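PDB 2Y6U: peroxisomal membrane protein LPX1 from Saccharomyces cerevisiae, which hydrolyses ester bonds of lipids, with acyl esterase, lipase and phospholipase A activity. Local coordinates for residues D188-P193 with M269-P274; T110-I115 with L263-N268; P170-R175 with P300-F305. All blocks are in the same frame, centred on the assembly; numbering follows the deposited sequence.

Contact 1 (D188-P193 with M269-P274); sequences DSPQIP and MQTFAP
Q191 N donates to Q270 OE1 over 3.2 Å. The donor stands above the carbonyl plane of the Q270 amide, 51° out of it, and misses the lone pairs. The other end of the same amide reaches back: Q270 NE2 makes a weak bond of 3.4 Å to Q191 O. One glutamine side chain thus pairs with both backbone polar groups of a single residue, as a neighbouring strand would. Both segments lie in the long connection between strands 164-168 and 286-292, where alpha/beta hydrolases commonly carry their cap. A bend at chi2 of Q270 (85°) turns the amide along the backbone of Q191. Water 1 lies 2.9 Å from Q191 O and accepts from M269 N, and so links the two backbones.

Before Q191 the contact is mostly packing. Q270 CB lies against S189 O, at 3.5 Å. T271 CG2 touches the ring of P190 at CD, while T271 OG1 is bonded to N268 O. Just beyond Q191, I192 and P193 form a parallel strand pair with the second subunit, and P190 packs on F374 of that subunit. At the far end the side chains of D188 and P274 run alongside each other, pointing opposite ways. D188 CB rests 3.5 Å from Q270 O, and D188 OD1 comes to 3.8 Å from P274 CG.

Contact 2 (T110-I115 with L263-N268); sequences TNFNWI and LLCYMN
N268 and N111 meet through their amides. N268 ND2 donates to N111 OD1 over 2.8 Å, at an N-H...O angle of 151°. The two amide planes stand almost perpendicular, 85° apart. The bond leaves in the amide plane of N268 but arrives tilted from that of N111. N268 ND2 also makes a weak bond to F112 O, at 3.2 Å. CG of N268 lies opposite its backbone N (chi1 -151°), which carries the amide across to the other segment. On the far side N111 ND2 bonds P21 O, so both ends of the N111 amide are engaged.

Two waters fill in between the backbones. Water 2 donates to T110 O and L264 O and accepts from F112 N. Water 3 donates to F112 O and L264 O, both at 2.7 Å, and accepts weakly from W114 NE1. L264 O therefore takes a bond from each water.

The other contacts are packing. C265 O sits at the edge of the W114 indole, near its plane, 3.3 Å from CZ2. C265 SG makes an oblique sulfur-aromatic contact with F112, 5.3 Å from the ring centroid. L264 CD2 closes on T110 O at 3.4 Å. F374 of the second subunit packs on L264 and N268.

N113 is the N-cap of helix 114-125, its OD1 accepting from D116 N and weakly from I115 N. The contact joins the loop into this helix to the insertion after strand 164-168, consistent with a cap resting on an alpha/beta hydrolase core.

Contact 3 (P170-R175 with P300-F305); sequences PVVITR and PQNQLF
N302 OD1 accepts from two consecutive backbone amides, V172 N and I173 N. The I173 N bond, 2.8 Å, lies in the carbonyl plane on a lone pair and is fairly straight at 163°. V172 N comes in at 2.9 Å, tilted 25° from that plane. On the other branch N302 ND2 donates to P170 O, also at 2.9 Å. Three bonds hold this buried amide and fix which way round it lies. They also hold the backbone of the irregular segment 170-173 against the helix. With CG anti to the backbone N (chi1 -178°), the N302 amide reaches across to that backbone. V172 CB packs against the same oxygen, 3.4 Å from N302 OD1. An alanine at N302 would remove the amide, and is likely to leave V172 N, I173 N and P170 O without these mates and the loop less firmly held.

Segment 300-305 lies on helix 300-309, the helix of the beta-alpha-beta crossover that links the parallel strands 286-292 and 313-318 of the alpha/beta hydrolase sheet. Segment 170-175 follows strand 164-168, the neighbour of 286-292 in the sheet.

I173 also covers the next turn of the helix. Its CD1 meets F305 CB at 3.4 Å and lies obliquely to the ring, the two side chains crossing at about a right angle. The same methyl is 3.7 Å from Q301 O. I173 O is buried by the contact without a partner in the model.

Helix 273-279 lies alongside, with I277 touching V172, I173 and F305. Further along the loop, R175 NH1 bonds W297 O and R175 NH2 bonds N296 O, both just before the helix.

Contacts 1 and 2 are neighbours, with centres about 9 Å apart. They share an aromatic junction, where F272 CZ lies 3.3 Å from W114 CG. Contact 3 lies about 14 Å from contact 1 and about 17 Å from contact 2, centre to centre. M269 joins contacts 1 and 3, its CE lying 3.8 Å from V172 O. W114 joins contacts 2 and 3 through CZ3, 3.6 Å from V171 O. V171 also makes a backbone hydrogen bond with S145 of a GxSxG pattern, consistent with the nucleophile elbow of this family. The W114 side chain packs on M146 within it. Contacts 1 and 2 touch the second subunit; contact 3 touches no other chain of the assembly.

Contact 1 (D188-P193 with M269-P274)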
loop_
_atom_site.group_PDB
_atom_site.type_symbol
_atom_site.label_atom_id
_atom_site.label_comp_id
_atom_site.label_asym_id
_atom_site.label_seq_id
_atom_site.Cartn_x
_atom_site.Cartn_y
_atom_site.Cartn_z
ATOM N N ASP A 188 -16.625 2.633 16.152
ATOM C CA ASP A 188 -15.187 2.316 16.224
ATOM C C ASP A 188 -14.291 3.550 16.628
ATOM O O ASP A 188 -13.297 3.911 15.994
ATOM C CB ASP A 188 -14.716 1.833 14.833
ATOM C CG ASP A 188 -15.481 0.556 14.327
ATOM O OD1 ASP A 188 -15.197 -0.584 14.813
ATOM O OD2 ASP A 188 -16.384 0.715 13.438
ATOM N N SER A 189 -14.700 4.196 17.690
ATOM C CA SER A 189 -14.092 5.403 18.166
ATOM C C SER A 189 -12.897 5.009 19.024
ATOM O O SER A 189 -12.870 3.931 19.618
ATOM C CB SER A 189 -15.120 6.221 18.957
ATOM O OG SER A 189 -16.039 6.832 18.080
ATOM N N PRO A 190 -11.867 5.863 19.054
ATOM C CA PRO A 190 -10.796 5.538 19.974
ATOM C C PRO A 190 -11.236 5.476 21.453
ATOM O O PRO A 190 -12.022 6.309 21.926
ATOM C CB PRO A 190 -9.745 6.628 19.708
ATOM C CG PRO A 190 -10.427 7.701 18.994
ATOM C CD PRO A 190 -11.690 7.164 18.389
ATOM N N GLN A 191 -10.720 4.504 22.175
ATOM C CA GLN A 191 -11.098 4.286 23.594
ATOM C C GLN A 191 -10.004 3.569 24.357
ATOM O O GLN A 191 -9.181 2.819 23.770
ATOM C CB GLN A 191 -12.429 3.489 23.695
ATOM C CG GLN A 191 -13.652 4.360 23.263
ATOM C CD GLN A 191 -14.952 3.961 23.896
ATOM O OE1 GLN A 191 -15.176 2.769 24.172
ATOM N NE2 GLN A 191 -15.836 4.948 24.129
ATOM N N ILE A 192 -9.930 3.850 25.637
ATOM C CA ILE A 192 -9.028 3.147 26.494
ATOM C C ILE A 192 -9.687 3.121 27.892
ATOM O O ILE A 192 -10.247 4.117 28.280
ATOM C CB ILE A 192 -7.639 3.812 26.590
ATOM C CG1 ILE A 192 -6.686 2.872 27.321
ATOM C CG2 ILE A 192 -7.707 5.178 27.314
ATOM C CD1 ILE A 192 -5.145 3.220 27.264
ATOM N N PRO A 193 -9.601 1.988 28.630
ATOM C CA PRO A 193 -10.159 2.023 29.992
ATOM C C PRO A 193 -9.242 2.839 30.902
ATOM O O PRO A 193 -8.025 2.781 30.761
ATOM C CB PRO A 193 -10.245 0.528 30.424
ATOM C CG PRO A 193 -9.790 -0.260 29.412
ATOM C CD PRO A 193 -9.326 0.606 28.182
ATOM N N MET A 269 -6.856 1.908 18.890
ATOM C CA MET A 269 -6.856 0.580 18.211
ATOM C C MET A 269 -8.090 0.388 17.430
ATOM O O MET A 269 -8.020 -0.184 16.345
ATOM C CB MET A 269 -6.848 -0.555 19.186
ATOM C CG MET A 269 -5.622 -0.792 19.859
ATOM S SD MET A 269 -4.319 -1.578 18.862
ATOM C CE MET A 269 -4.712 -3.105 18.102
ATOM N N GLN A 270 -9.224 0.926 17.894
ATOM C CA GLN A 270 -10.434 0.675 17.201
ATOM C C GLN A 270 -10.518 1.314 15.827
ATOM O O GLN A 270 -11.375 0.949 14.994
ATOM C CB GLN A 270 -11.637 1.124 18.028
ATOM C CG GLN A 270 -11.596 0.461 19.399
ATOM C CD GLN A 270 -10.717 1.186 20.478
ATOM O OE1 GLN A 270 -9.881 2.156 20.219
ATOM N NE2 GLN A 270 -10.902 0.691 21.734
ATOM N N THR A 271 -9.630 2.254 15.547
ATOM C CA THR A 271 -9.793 2.997 14.287
ATOM C C THR A 271 -8.999 2.260 13.159
ATOM O O THR A 271 -9.087 2.680 11.982
ATOM C CB THR A 271 -9.197 4.437 14.383
ATOM O OG1 THR A 271 -7.779 4.295 14.605
ATOM C CG2 THR A 271 -9.840 5.258 15.543
ATOM N N PHE A 272 -8.233 1.231 13.437
ATOM C CA PHE A 272 -7.523 0.518 12.405
ATOM C C PHE A 272 -7.479 -1.002 12.565
ATOM O O PHE A 272 -7.148 -1.728 11.631
ATOM C CB PHE A 272 -6.046 1.117 12.278
ATOM C CG PHE A 272 -5.256 1.089 13.540
ATOM C CD1 PHE A 272 -4.722 -0.084 13.959
ATOM C CD2 PHE A 272 -5.081 2.237 14.340
ATOM C CE1 PHE A 272 -4.073 -0.195 15.138
ATOM C CE2 PHE A 272 -4.367 2.154 15.501
ATOM C CZ PHE A 272 -3.846 0.925 15.903
ATOM N N ALA A 273 -7.752 -1.539 13.760
ATOM C CA ALA A 273 -7.656 -2.951 13.937
ATOM C C ALA A 273 -8.737 -3.702 13.030
ATOM O O ALA A 273 -8.396 -4.738 12.571
ATOM C CB ALA A 273 -7.819 -3.401 15.474
ATOM N N PRO A 274 -9.950 -3.205 12.849
ATOM C CA PRO A 274 -10.929 -4.002 12.089
ATOM C C PRO A 274 -10.451 -4.324 10.676
ATOM O O PRO A 274 -10.665 -5.420 10.187
ATOM C CB PRO A 274 -12.149 -3.106 12.065
ATOM C CG PRO A 274 -12.115 -2.499 13.532
ATOM C CD PRO A 274 -10.675 -2.097 13.524
HETATM O O HOH W 1 -7.321 1.588 21.964
#

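Contact 2 (T110-I115 with L263-N268)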
loop_
_atom_site.group_PDB
_atom_site.type_symbol
_atom_site.label_atom_id
_atom_site.label_comp_id
_atom_site.label_asym_id
_atom_site.label_seq_id
_atom_site.Cartn_x
_atom_site.Cartn_y
_atom_site.Cartn_z
ATOM N N THR A 110 -2.024 13.422 17.490
ATOM C CA THR A 110 -2.596 12.454 18.442
ATOM C C THR A 110 -2.998 11.129 17.759
ATOM O O THR A 110 -3.211 10.121 18.431
ATOM C CB THR A 110 -3.780 13.029 19.133
ATOM O OG1 THR A 110 -4.735 13.416 18.137
ATOM C CG2 THR A 110 -3.311 14.296 19.930
ATOM N N ASN A 111 -3.003 11.092 16.443
ATOM C CA ASN A 111 -3.543 9.901 15.791
ATOM C C ASN A 111 -2.366 9.044 15.239
ATOM O O ASN A 111 -1.967 9.270 14.120
ATOM C CB ASN A 111 -4.551 10.371 14.716
ATOM C CG ASN A 111 -5.318 9.166 13.931
ATOM O OD1 ASN A 111 -5.087 8.064 14.247
ATOM N ND2 ASN A 111 -6.295 9.499 13.060
ATOM N N PHE A 112 -1.874 8.053 15.979
ATOM C CA PHE A 112 -0.908 7.156 15.415
ATOM C C PHE A 112 -1.593 5.844 14.974
ATOM O O PHE A 112 -2.079 5.032 15.802
ATOM C CB PHE A 112 0.221 6.889 16.409
ATOM C CG PHE A 112 1.192 5.900 15.929
ATOM C CD1 PHE A 112 1.905 6.116 14.767
ATOM C CD2 PHE A 112 1.330 4.700 16.570
ATOM C CE1 PHE A 112 2.767 5.148 14.281
ATOM C CE2 PHE A 112 2.273 3.790 16.143
ATOM C CZ PHE A 112 2.935 3.957 15.039
ATOM N N ASN A 113 -1.714 5.691 13.651
ATOM C CA ASN A 113 -2.499 4.622 13.062
ATOM C C ASN A 113 -1.445 3.545 12.673
ATOM O O ASN A 113 -0.512 3.788 11.865
ATOM C CB ASN A 113 -3.253 5.186 11.830
ATOM C CG ASN A 113 -3.995 4.120 11.063
ATOM O OD1 ASN A 113 -3.338 3.137 10.619
ATOM N ND2 ASN A 113 -5.287 4.313 10.808
ATOM N N TRP A 114 -1.557 2.342 13.204
ATOM C CA TRP A 114 -0.458 1.379 13.050
ATOM C C TRP A 114 -0.347 0.945 11.587
ATOM O O TRP A 114 0.742 0.481 11.189
ATOM C CB TRP A 114 -0.685 0.150 13.921
ATOM C CG TRP A 114 -0.628 0.370 15.379
ATOM C CD1 TRP A 114 -0.407 1.563 16.040
ATOM C CD2 TRP A 114 -0.717 -0.616 16.355
ATOM N NE1 TRP A 114 -0.479 1.370 17.393
ATOM C CE2 TRP A 114 -0.569 0.035 17.631
ATOM C CE3 TRP A 114 -0.933 -1.998 16.328
ATOM C CZ2 TRP A 114 -0.648 -0.655 18.815
ATOM C CZ3 TRP A 114 -0.911 -2.693 17.476
ATOM C CH2 TRP A 114 -0.850 -2.010 18.761
ATOM N N ILE A 115 -1.441 1.070 10.812
ATOM C CA ILE A 115 -1.425 0.744 9.379
ATOM C C ILE A 115 -0.561 1.769 8.601
ATOM O O ILE A 115 0.191 1.406 7.693
ATOM C CB ILE A 115 -2.761 0.550 8.783
ATOM C CG1 ILE A 115 -3.573 -0.554 9.522
ATOM C CG2 ILE A 115 -2.604 0.148 7.240
ATOM C CD1 ILE A 115 -5.013 -0.661 9.128
ATOM N N LEU A 263 1.547 6.472 25.358
ATOM C CA LEU A 263 0.154 6.298 25.741
ATOM C C LEU A 263 -0.764 6.215 24.518
ATOM O O LEU A 263 -1.670 5.386 24.492
ATOM C CB LEU A 263 -0.307 7.400 26.667
ATOM C CG LEU A 263 0.302 7.296 28.087
ATOM C CD1 LEU A 263 -0.041 8.536 28.916
ATOM C CD2 LEU A 263 -0.171 6.013 28.844
ATOM N N LEU A 264 -0.538 7.087 23.523
ATOM C CA LEU A 264 -1.302 7.058 22.290
ATOM C C LEU A 264 -1.228 5.751 21.502
ATOM O O LEU A 264 -2.099 5.495 20.643
ATOM C CB LEU A 264 -0.841 8.215 21.365
ATOM C CG LEU A 264 -1.187 9.617 21.777
ATOM C CD1 LEU A 264 -0.456 10.714 21.001
ATOM C CD2 LEU A 264 -2.726 9.826 21.751
ATOM N N CYS A 265 -0.213 4.925 21.756
ATOM C CA CYS A 265 -0.134 3.632 21.143
ATOM C C CYS A 265 -1.239 2.712 21.616
ATOM O O CYS A 265 -1.438 1.719 20.981
ATOM C CB CYS A 265 1.182 2.949 21.471
ATOM S SG CYS A 265 2.562 3.785 20.637
ATOM N N TYR A 266 -1.889 3.029 22.738
ATOM C CA TYR A 266 -2.867 2.192 23.383
ATOM C C TYR A 266 -4.298 2.712 23.204
ATOM O O TYR A 266 -5.212 2.107 23.708
ATOM C CB TYR A 266 -2.527 2.001 24.894
ATOM C CG TYR A 266 -1.176 1.377 25.094
ATOM C CD1 TYR A 266 -1.016 -0.044 25.130
ATOM C CD2 TYR A 266 -0.042 2.161 25.199
ATOM C CE1 TYR A 266 0.252 -0.627 25.259
ATOM C CE2 TYR A 266 1.246 1.583 25.302
ATOM C CZ TYR A 266 1.380 0.193 25.330
ATOM O OH TYR A 266 2.608 -0.352 25.480
ATOM N N MET A 267 -4.508 3.879 22.593
ATOM C CA MET A 267 -5.752 4.616 22.743
ATOM C C MET A 267 -6.555 4.645 21.445
ATOM O O MET A 267 -7.620 5.183 21.410
ATOM C CB MET A 267 -5.416 6.057 23.148
ATOM C CG MET A 267 -4.787 6.098 24.591
ATOM S SD MET A 267 -4.043 7.738 25.006
ATOM C CE MET A 267 -5.507 8.729 25.088
ATOM N N ASN A 268 -6.032 4.049 20.390
ATOM C CA ASN A 268 -6.576 4.325 19.033
ATOM C C ASN A 268 -6.898 3.064 18.227
ATOM O O ASN A 268 -7.174 3.172 17.019
ATOM C CB ASN A 268 -5.422 5.030 18.288
ATOM C CG ASN A 268 -5.911 5.959 17.265
ATOM O OD1 ASN A 268 -7.066 6.475 17.305
ATOM N ND2 ASN A 268 -5.079 6.128 16.230
HETATM O O HOH W 2 -3.319 7.291 18.651
HETATM O O HOH W 3 -1.712 4.079 18.327
#

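Contact 3 (P170-R175 with P300-F305)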
loop_
_atom_site.group_PDB
_atom_site.type_symbol
_atom_site.label_atom_id
_atom_site.label_comp_id
_atom_site.label_asym_id
_atom_site.label_seq_id
_atom_site.Cartn_x
_atom_site.Cartn_y
_atom_site.Cartn_z
ATOM N N PRO A 170 2.120 -10.716 19.057
ATOM C CA PRO A 170 1.442 -9.712 18.310
ATOM C C PRO A 170 0.179 -9.240 19.080
ATOM O O PRO A 170 -0.515 -10.054 19.692
ATOM C CB PRO A 170 1.040 -10.413 17.011
ATOM C CG PRO A 170 0.943 -11.829 17.381
ATOM C CD PRO A 170 2.039 -12.031 18.442
ATOM N N VAL A 171 -0.145 -7.937 18.899
ATOM C CA VAL A 171 -1.351 -7.340 19.448
ATOM C C VAL A 171 -2.328 -7.002 18.302
ATOM O O VAL A 171 -2.008 -6.142 17.490
ATOM C CB VAL A 171 -1.011 -6.021 20.210
ATOM C CG1 VAL A 171 -2.352 -5.286 20.651
ATOM C CG2 VAL A 171 -0.148 -6.397 21.464
ATOM N N VAL A 172 -3.421 -7.782 18.259
ATOM C CA VAL A 172 -4.412 -7.702 17.175
ATOM C C VAL A 172 -5.794 -7.471 17.721
ATOM O O VAL A 172 -6.433 -6.451 17.408
ATOM C CB VAL A 172 -4.333 -8.876 16.206
ATOM C CG1 VAL A 172 -5.375 -8.703 15.128
ATOM C CG2 VAL A 172 -2.914 -8.979 15.602
ATOM N N ILE A 173 -6.255 -8.388 18.565
ATOM C CA ILE A 173 -7.564 -8.257 19.222
ATOM C C ILE A 173 -7.322 -7.834 20.660
ATOM O O ILE A 173 -6.677 -8.552 21.489
ATOM C CB ILE A 173 -8.367 -9.529 19.118
ATOM C CG1 ILE A 173 -8.553 -9.831 17.582
ATOM C CG2 ILE A 173 -9.789 -9.428 19.901
ATOM C CD1 ILE A 173 -9.034 -11.117 17.386
ATOM N N THR A 174 -7.837 -6.659 20.987
ATOM C CA THR A 174 -7.708 -6.136 22.358
ATOM C C THR A 174 -9.001 -6.342 23.177
ATOM O O THR A 174 -10.080 -6.589 22.638
ATOM C CB THR A 174 -7.175 -4.641 22.334
ATOM O OG1 THR A 174 -7.912 -3.876 21.395
ATOM C CG2 THR A 174 -5.764 -4.587 21.795
ATOM N N ARG A 175 -8.887 -6.265 24.499
ATOM C CA ARG A 175 -10.070 -6.293 25.354
ATOM C C ARG A 175 -10.890 -5.020 25.178
ATOM O O ARG A 175 -10.343 -3.928 25.233
ATOM C CB ARG A 175 -9.653 -6.414 26.820
ATOM C CG ARG A 175 -8.956 -7.733 27.143
ATOM C CD ARG A 175 -8.681 -7.917 28.615
ATOM N NE ARG A 175 -7.978 -9.168 28.915
ATOM C CZ ARG A 175 -6.671 -9.388 28.759
ATOM N NH1 ARG A 175 -5.864 -8.463 28.287
ATOM N NH2 ARG A 175 -6.154 -10.555 29.102
ATOM N N PRO A 300 -7.498 -14.193 25.299
ATOM C CA PRO A 300 -7.447 -15.464 24.597
ATOM C C PRO A 300 -7.808 -15.389 23.115
ATOM O O PRO A 300 -7.181 -16.034 22.260
ATOM C CB PRO A 300 -8.524 -16.291 25.339
ATOM C CG PRO A 300 -8.427 -15.824 26.734
ATOM C CD PRO A 300 -8.338 -14.284 26.528
ATOM N N GLN A 301 -8.788 -14.552 22.784
ATOM C CA GLN A 301 -9.274 -14.442 21.433
ATOM C C GLN A 301 -8.216 -13.928 20.479
ATOM O O GLN A 301 -8.235 -14.230 19.266
ATOM C CB GLN A 301 -10.503 -13.523 21.368
ATOM C CG GLN A 301 -11.703 -14.118 22.020
ATOM C CD GLN A 301 -11.602 -14.196 23.570
ATOM O OE1 GLN A 301 -10.871 -13.382 24.241
ATOM N NE2 GLN A 301 -12.338 -15.211 24.156
ATOM N N ASN A 302 -7.261 -13.153 20.986
ATOM C CA ASN A 302 -6.170 -12.652 20.153
ATOM C C ASN A 302 -5.375 -13.832 19.540
ATOM O O ASN A 302 -5.219 -13.979 18.300
ATOM C CB ASN A 302 -5.241 -11.739 20.965
ATOM C CG ASN A 302 -4.086 -11.142 20.125
ATOM O OD1 ASN A 302 -4.320 -10.286 19.288
ATOM N ND2 ASN A 302 -2.832 -11.564 20.403
ATOM N N GLN A 303 -4.831 -14.685 20.405
ATOM C CA GLN A 303 -4.159 -15.854 19.905
ATOM C C GLN A 303 -5.006 -16.803 19.094
ATOM O O GLN A 303 -4.554 -17.296 18.022
ATOM C CB GLN A 303 -3.510 -16.618 21.114
ATOM C CG GLN A 303 -2.660 -17.756 20.668
ATOM C CD GLN A 303 -2.130 -18.582 21.823
ATOM O OE1 GLN A 303 -1.824 -18.039 22.904
ATOM N NE2 GLN A 303 -2.164 -19.885 21.670
ATOM N N LEU A 304 -6.222 -17.092 19.540
ATOM C CA LEU A 304 -7.040 -18.056 18.860
ATOM C C LEU A 304 -7.498 -17.569 17.476
ATOM O O LEU A 304 -7.733 -18.384 16.538
ATOM C CB LEU A 304 -8.223 -18.471 19.711
ATOM C CG LEU A 304 -7.749 -19.100 21.083
ATOM C CD1 LEU A 304 -8.876 -19.575 21.744
ATOM C CD2 LEU A 304 -6.610 -20.143 21.058
ATOM N N PHE A 305 -7.662 -16.273 17.361
ATOM C CA PHE A 305 -8.075 -15.702 16.080
ATOM C C PHE A 305 -6.955 -15.970 15.014
ATOM O O PHE A 305 -7.257 -16.331 13.909
ATOM C CB PHE A 305 -8.373 -14.220 16.204
ATOM C CG PHE A 305 -8.499 -13.531 14.863
ATOM C CD1 PHE A 305 -9.665 -13.679 14.119
ATOM C CD2 PHE A 305 -7.460 -12.782 14.377
ATOM C CE1 PHE A 305 -9.759 -13.067 12.872
ATOM C CE2 PHE A 305 -7.567 -12.205 13.178
ATOM C CZ PHE A 305 -8.655 -12.363 12.422
#